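Local coordinates for ferric-siderophore receptor protein (Streptomyces coelicolor, PDB 2X4L) that probably captures ferric siderophores at the cell surface as the solute-binding component of an iron uptake system, at residues W29-L41 / A140-L152. Numbering follows the deposited sequence.
Sequences WSFKDDRGTTVKL and APSVAISVFDRQL
Asp33 and Asp34, at the start of the type I turn of the hairpin 29-41, bond to strand 142-146, an outermost strand of the five-stranded parallel sheet in one lobe, as expected for a solute-binding protein of this family. Along the edge not paired with 113-118, the turn serves Ala144 N and O and Ser146 N. Ala144 N gives a nearly straight bond to Asp33 OD2 (2.9 Å), arriving on the anti side of the carboxylate; Asp34 N answers at Ala144 O (3.0 Å). One step on, Ser146 N meets the anti lone pair of Asp34 OD2 at 2.7 Å, with an N-H...O angle of 164°. A water donates to that same oxygen and to Ser146 O and accepts from Arg150 NH1, while Asp34 OD1 is taken by a salt bridge to Arg158.

Asp33, with CG between its backbone N and carbonyl carbon (chi1 77°), spends both oxygens. OD1 accepts from Arg35 N, making an Asx turn, and from Thr37 N and OG1. Asp33 OD2 also takes Arg35 NE at 3.0 Å and Arg35 NH2, nearly in the guanidinium plane. Arg35 NH2 then reaches Ser142 OG (2.9 Å), tilted 22° from that plane. Shortening Asp33 to an alanine removes both oxygens and is likely to leave Ala144 N and the Arg35 charge without their mate, and Thr37 N and OG1 without this acceptor.

Toward the start of the strand Val39 CG1 meets CB and CG of Pro141. Val143 turns to the other side from Ala144: its CG1 lies 3.7 Å from Phe31 CD2, and its CG2 meets the edge of the Trp29 ring. Arg158 and Leu162 of helix 153-165 also cover Phe31. Six donors thus converge on one carboxylate, an arrangement that would favour its ionised form and implies that the N-terminal hairpin is fastened to the sheet edge by charge-assisted hydrogen bonds beside apolar packing.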
loop_
_atom_site.group_PDB
_atom_site.type_symbol
_atom_site.label_atom_id
_atom_site.label_comp_id
_atom_site.label_asym_id
_atom_site.label_seq_id
_atom_site.Cartn_x
_atom_site.Cartn_y
_atom_site.Cartn_z
ATOM N N TRP A 29 -27.873 -0.831 4.103
ATOM C CA TRP A 29 -26.465 -1.159 4.175
ATOM C C TRP A 29 -25.846 -0.501 5.371
ATOM O O TRP A 29 -26.097 0.705 5.612
ATOM C CB TRP A 29 -25.792 -0.526 2.919
ATOM C CG TRP A 29 -24.237 -0.649 2.935
ATOM C CD1 TRP A 29 -23.472 -1.790 2.679
ATOM C CD2 TRP A 29 -23.280 0.387 3.211
ATOM N NE1 TRP A 29 -22.159 -1.503 2.754
ATOM C CE2 TRP A 29 -22.011 -0.197 3.118
ATOM C CE3 TRP A 29 -23.376 1.753 3.551
ATOM C CZ2 TRP A 29 -20.852 0.533 3.292
ATOM C CZ3 TRP A 29 -22.132 2.512 3.701
ATOM C CH2 TRP A 29 -20.944 1.872 3.610
ATOM N N SER A 30 -25.008 -1.250 6.101
ATOM C CA SER A 30 -24.350 -0.727 7.306
ATOM C C SER A 30 -22.877 -1.181 7.267
ATOM O O SER A 30 -22.549 -2.338 6.895
ATOM C CB SER A 30 -25.121 -1.273 8.526
ATOM O OG SER A 30 -24.496 -0.880 9.715
ATOM N N PHE A 31 -21.959 -0.316 7.671
ATOM C CA PHE A 31 -20.588 -0.755 7.887
ATOM C C PHE A 31 -19.938 0.043 9.002
ATOM O O PHE A 31 -19.942 1.283 8.973
ATOM C CB PHE A 31 -19.768 -0.553 6.608
ATOM C CG PHE A 31 -18.389 -1.185 6.683
ATOM C CD1 PHE A 31 -18.274 -2.576 6.594
ATOM C CD2 PHE A 31 -17.218 -0.397 6.802
ATOM C CE1 PHE A 31 -17.023 -3.188 6.654
ATOM C CE2 PHE A 31 -16.032 -1.008 6.950
ATOM C CZ PHE A 31 -15.871 -2.353 6.793
ATOM N N LYS A 32 -19.295 -0.627 9.935
ATOM C CA LYS A 32 -18.576 0.043 11.010
ATOM C C LYS A 32 -17.077 0.048 10.608
ATOM O O LYS A 32 -16.489 -1.013 10.473
ATOM C CB LYS A 32 -18.821 -0.664 12.323
ATOM C CG LYS A 32 -18.073 0.022 13.504
ATOM C CD LYS A 32 -18.315 -0.781 14.881
ATOM C CE LYS A 32 -17.421 -0.240 16.012
ATOM N NZ LYS A 32 -18.053 0.901 16.807
ATOM N N ASP A 33 -16.502 1.216 10.385
ATOM C CA ASP A 33 -15.113 1.265 9.936
ATOM C C ASP A 33 -14.055 1.279 11.049
ATOM O O ASP A 33 -14.399 1.043 12.246
ATOM C CB ASP A 33 -14.878 2.489 8.989
ATOM C CG ASP A 33 -14.775 3.852 9.745
ATOM O OD1 ASP A 33 -14.833 3.841 11.008
ATOM O OD2 ASP A 33 -14.541 4.881 9.135
ATOM N N ASP A 34 -12.808 1.502 10.690
ATOM C CA ASP A 34 -11.706 1.344 11.670
ATOM C C ASP A 34 -11.458 2.580 12.504
ATOM O O ASP A 34 -10.496 2.596 13.369
ATOM C CB ASP A 34 -10.410 0.947 10.972
ATOM C CG ASP A 34 -10.485 -0.461 10.467
ATOM O OD1 ASP A 34 -11.249 -1.309 11.038
ATOM O OD2 ASP A 34 -9.674 -0.757 9.569
ATOM N N ARG A 35 -12.304 3.601 12.311
ATOM C CA ARG A 35 -12.345 4.707 13.227
ATOM C C ARG A 35 -13.436 4.397 14.243
ATOM O O ARG A 35 -13.729 5.215 15.088
ATOM C CB ARG A 35 -12.706 6.027 12.528
ATOM C CG ARG A 35 -11.610 6.476 11.537
ATOM C CD ARG A 35 -12.079 7.695 10.807
ATOM N NE ARG A 35 -13.254 7.394 10.021
ATOM C CZ ARG A 35 -13.956 8.261 9.285
ATOM N NH1 ARG A 35 -13.641 9.525 9.214
ATOM N NH2 ARG A 35 -15.053 7.809 8.642
ATOM N N GLY A 36 -14.163 3.280 14.095
ATOM C CA GLY A 36 -15.264 2.985 15.046
ATOM C C GLY A 36 -16.615 3.653 14.671
ATOM O O GLY A 36 -17.614 3.581 15.430
ATOM N N THR A 37 -16.679 4.243 13.481
ATOM C CA THR A 37 -17.913 4.881 13.087
ATOM C C THR A 37 -18.740 3.983 12.172
ATOM O O THR A 37 -18.235 3.322 11.274
ATOM C CB THR A 37 -17.706 6.264 12.511
ATOM O OG1 THR A 37 -16.912 6.189 11.380
ATOM C CG2 THR A 37 -17.041 7.126 13.480
ATOM N N THR A 38 -20.043 3.962 12.417
ATOM C CA THR A 38 -20.932 3.090 11.682
ATOM C C THR A 38 -21.700 3.929 10.706
ATOM O O THR A 38 -22.503 4.822 11.108
ATOM C CB THR A 38 -21.937 2.340 12.575
ATOM O OG1 THR A 38 -21.214 1.501 13.458
ATOM C CG2 THR A 38 -22.880 1.474 11.724
ATOM N N VAL A 39 -21.502 3.648 9.436
ATOM C CA VAL A 39 -22.299 4.322 8.409
ATOM C C VAL A 39 -23.487 3.445 8.082
ATOM O O VAL A 39 -23.309 2.254 7.837
ATOM C CB VAL A 39 -21.424 4.556 7.139
ATOM C CG1 VAL A 39 -22.280 5.186 6.003
ATOM C CG2 VAL A 39 -20.191 5.404 7.507
ATOM N N LYS A 40 -24.687 4.021 8.069
ATOM C CA LYS A 40 -25.924 3.298 7.740
ATOM C C LYS A 40 -26.653 4.027 6.639
ATOM O O LYS A 40 -26.995 5.202 6.813
ATOM C CB LYS A 40 -26.781 3.282 8.988
ATOM C CG LYS A 40 -26.185 2.624 10.225
ATOM C CD LYS A 40 -27.330 2.437 11.320
ATOM C CE LYS A 40 -27.654 3.734 12.113
ATOM N NZ LYS A 40 -26.431 4.389 12.699
ATOM N N LEU A 41 -26.936 3.350 5.520
ATOM C CA LEU A 41 -27.696 3.982 4.389
ATOM C C LEU A 41 -28.874 3.119 4.104
ATOM O O LEU A 41 -28.894 1.935 4.429
ATOM C CB LEU A 41 -26.799 4.093 3.142
ATOM C CG LEU A 41 -25.499 4.898 3.381
ATOM C CD1 LEU A 41 -24.713 4.924 2.093
ATOM C CD2 LEU A 41 -25.804 6.317 3.933
ATOM N N ALA A 140 -20.817 13.395 1.502
ATOM C CA ALA A 140 -21.136 11.976 1.724
ATOM C C ALA A 140 -20.419 11.451 2.935
ATOM O O ALA A 140 -19.324 11.941 3.257
ATOM C CB ALA A 140 -20.692 11.096 0.475
ATOM N N PRO A 141 -20.936 10.398 3.602
ATOM C CA PRO A 141 -20.237 9.820 4.712
ATOM C C PRO A 141 -18.942 9.132 4.190
ATOM O O PRO A 141 -18.812 8.773 2.991
ATOM C CB PRO A 141 -21.220 8.722 5.272
ATOM C CG PRO A 141 -22.005 8.433 4.091
ATOM C CD PRO A 141 -22.153 9.637 3.271
ATOM N N SER A 142 -18.047 8.883 5.130
ATOM C CA SER A 142 -16.811 8.202 4.822
ATOM C C SER A 142 -16.586 6.936 5.612
ATOM O O SER A 142 -17.111 6.777 6.774
ATOM C CB SER A 142 -15.592 9.142 5.056
ATOM O OG SER A 142 -15.617 9.620 6.412
ATOM N N VAL A 143 -15.739 6.094 5.035
ATOM C CA VAL A 143 -15.340 4.820 5.637
ATOM C C VAL A 143 -13.804 4.772 5.519
ATOM O O VAL A 143 -13.250 4.994 4.408
ATOM C CB VAL A 143 -15.962 3.619 4.822
ATOM C CG1 VAL A 143 -15.258 2.332 5.214
ATOM C CG2 VAL A 143 -17.465 3.484 5.056
ATOM N N ALA A 144 -13.133 4.596 6.652
ATOM C CA ALA A 144 -11.678 4.462 6.655
ATOM C C ALA A 144 -11.291 3.005 7.066
ATOM O O ALA A 144 -11.744 2.492 8.084
ATOM C CB ALA A 144 -11.075 5.433 7.603
ATOM N N ILE A 145 -10.356 2.446 6.347
ATOM C CA ILE A 145 -9.734 1.194 6.641
ATOM C C ILE A 145 -8.321 1.440 7.111
ATOM O O ILE A 145 -7.531 2.103 6.450
ATOM C CB ILE A 145 -9.727 0.245 5.481
ATOM C CG1 ILE A 145 -11.185 -0.029 4.953
ATOM C CG2 ILE A 145 -9.050 -1.114 5.865
ATOM C CD1 ILE A 145 -12.093 -0.693 6.034
ATOM N N SER A 146 -8.028 1.036 8.338
ATOM C CA SER A 146 -6.714 1.346 8.936
ATOM C C SER A 146 -5.593 0.441 8.464
ATOM O O SER A 146 -5.694 -0.765 8.391
ATOM C CB SER A 146 -6.747 1.286 10.481
ATOM O OG SER A 146 -5.410 1.658 10.946
ATOM N N VAL A 147 -4.533 1.125 8.051
ATOM C CA VAL A 147 -3.268 0.482 7.687
ATOM C C VAL A 147 -2.118 1.043 8.579
ATOM O O VAL A 147 -0.957 1.248 8.068
ATOM C CB VAL A 147 -2.940 0.635 6.186
ATOM C CG1 VAL A 147 -3.944 -0.114 5.349
ATOM C CG2 VAL A 147 -2.929 2.128 5.763
ATOM N N PHE A 148 -2.452 1.262 9.838
ATOM C CA PHE A 148 -1.496 1.774 10.871
ATOM C C PHE A 148 -1.208 0.693 11.917
ATOM O O PHE A 148 -2.147 0.252 12.574
ATOM C CB PHE A 148 -2.088 3.029 11.584
ATOM C CG PHE A 148 -1.165 3.623 12.630
ATOM C CD1 PHE A 148 0.195 3.964 12.392
ATOM C CD2 PHE A 148 -1.677 3.864 13.889
ATOM C CE1 PHE A 148 0.973 4.499 13.412
ATOM C CE2 PHE A 148 -0.900 4.363 14.895
ATOM C CZ PHE A 148 0.418 4.680 14.684
ATOM N N ASP A 149 0.068 0.321 12.096
ATOM C CA ASP A 149 0.441 -0.324 13.394
ATOM C C ASP A 149 -0.331 -1.628 13.552
ATOM O O ASP A 149 -0.927 -1.948 14.622
ATOM C CB ASP A 149 0.214 0.635 14.579
ATOM C CG ASP A 149 1.046 0.259 15.803
ATOM O OD1 ASP A 149 1.954 -0.572 15.758
ATOM O OD2 ASP A 149 0.706 0.825 16.900
ATOM N N ARG A 150 -0.315 -2.425 12.495
ATOM C CA ARG A 150 -0.942 -3.750 12.499
ATOM C C ARG A 150 -0.394 -4.562 11.317
ATOM O O ARG A 150 0.257 -3.991 10.445
ATOM C CB ARG A 150 -2.460 -3.660 12.392
ATOM C CG ARG A 150 -2.912 -3.014 11.064
ATOM C CD ARG A 150 -4.393 -2.487 11.087
ATOM N NE ARG A 150 -4.567 -1.524 12.144
ATOM C CZ ARG A 150 -5.778 -1.278 12.686
ATOM N NH1 ARG A 150 -6.858 -1.928 12.272
ATOM N NH2 ARG A 150 -5.889 -0.376 13.670
ATOM N N GLN A 151 -0.672 -5.878 11.255
ATOM C CA GLN A 151 -0.240 -6.661 10.154
ATOM C C GLN A 151 -1.238 -6.649 9.048
ATOM O O GLN A 151 -2.427 -6.506 9.263
ATOM C CB GLN A 151 -0.028 -8.113 10.592
ATOM C CG GLN A 151 1.172 -8.225 11.571
ATOM C CD GLN A 151 1.358 -9.618 12.072
ATOM O OE1 GLN A 151 1.105 -10.598 11.380
ATOM N NE2 GLN A 151 1.926 -9.714 13.291
ATOM N N LEU A 152 -0.708 -6.815 7.851
ATOM C CA LEU A 152 -1.452 -6.764 6.600
ATOM C C LEU A 152 -2.743 -7.601 6.569
ATOM O O LEU A 152 -3.655 -7.263 5.938
ATOM C CB LEU A 152 -0.535 -7.197 5.476
ATOM C CG LEU A 152 -0.984 -7.171 4.036
ATOM C CD1 LEU A 152 -1.402 -5.753 3.579
ATOM C CD2 LEU A 152 -0.046 -7.838 3.057
HETATM O O HOH W 1 -7.497 -2.579 9.472
#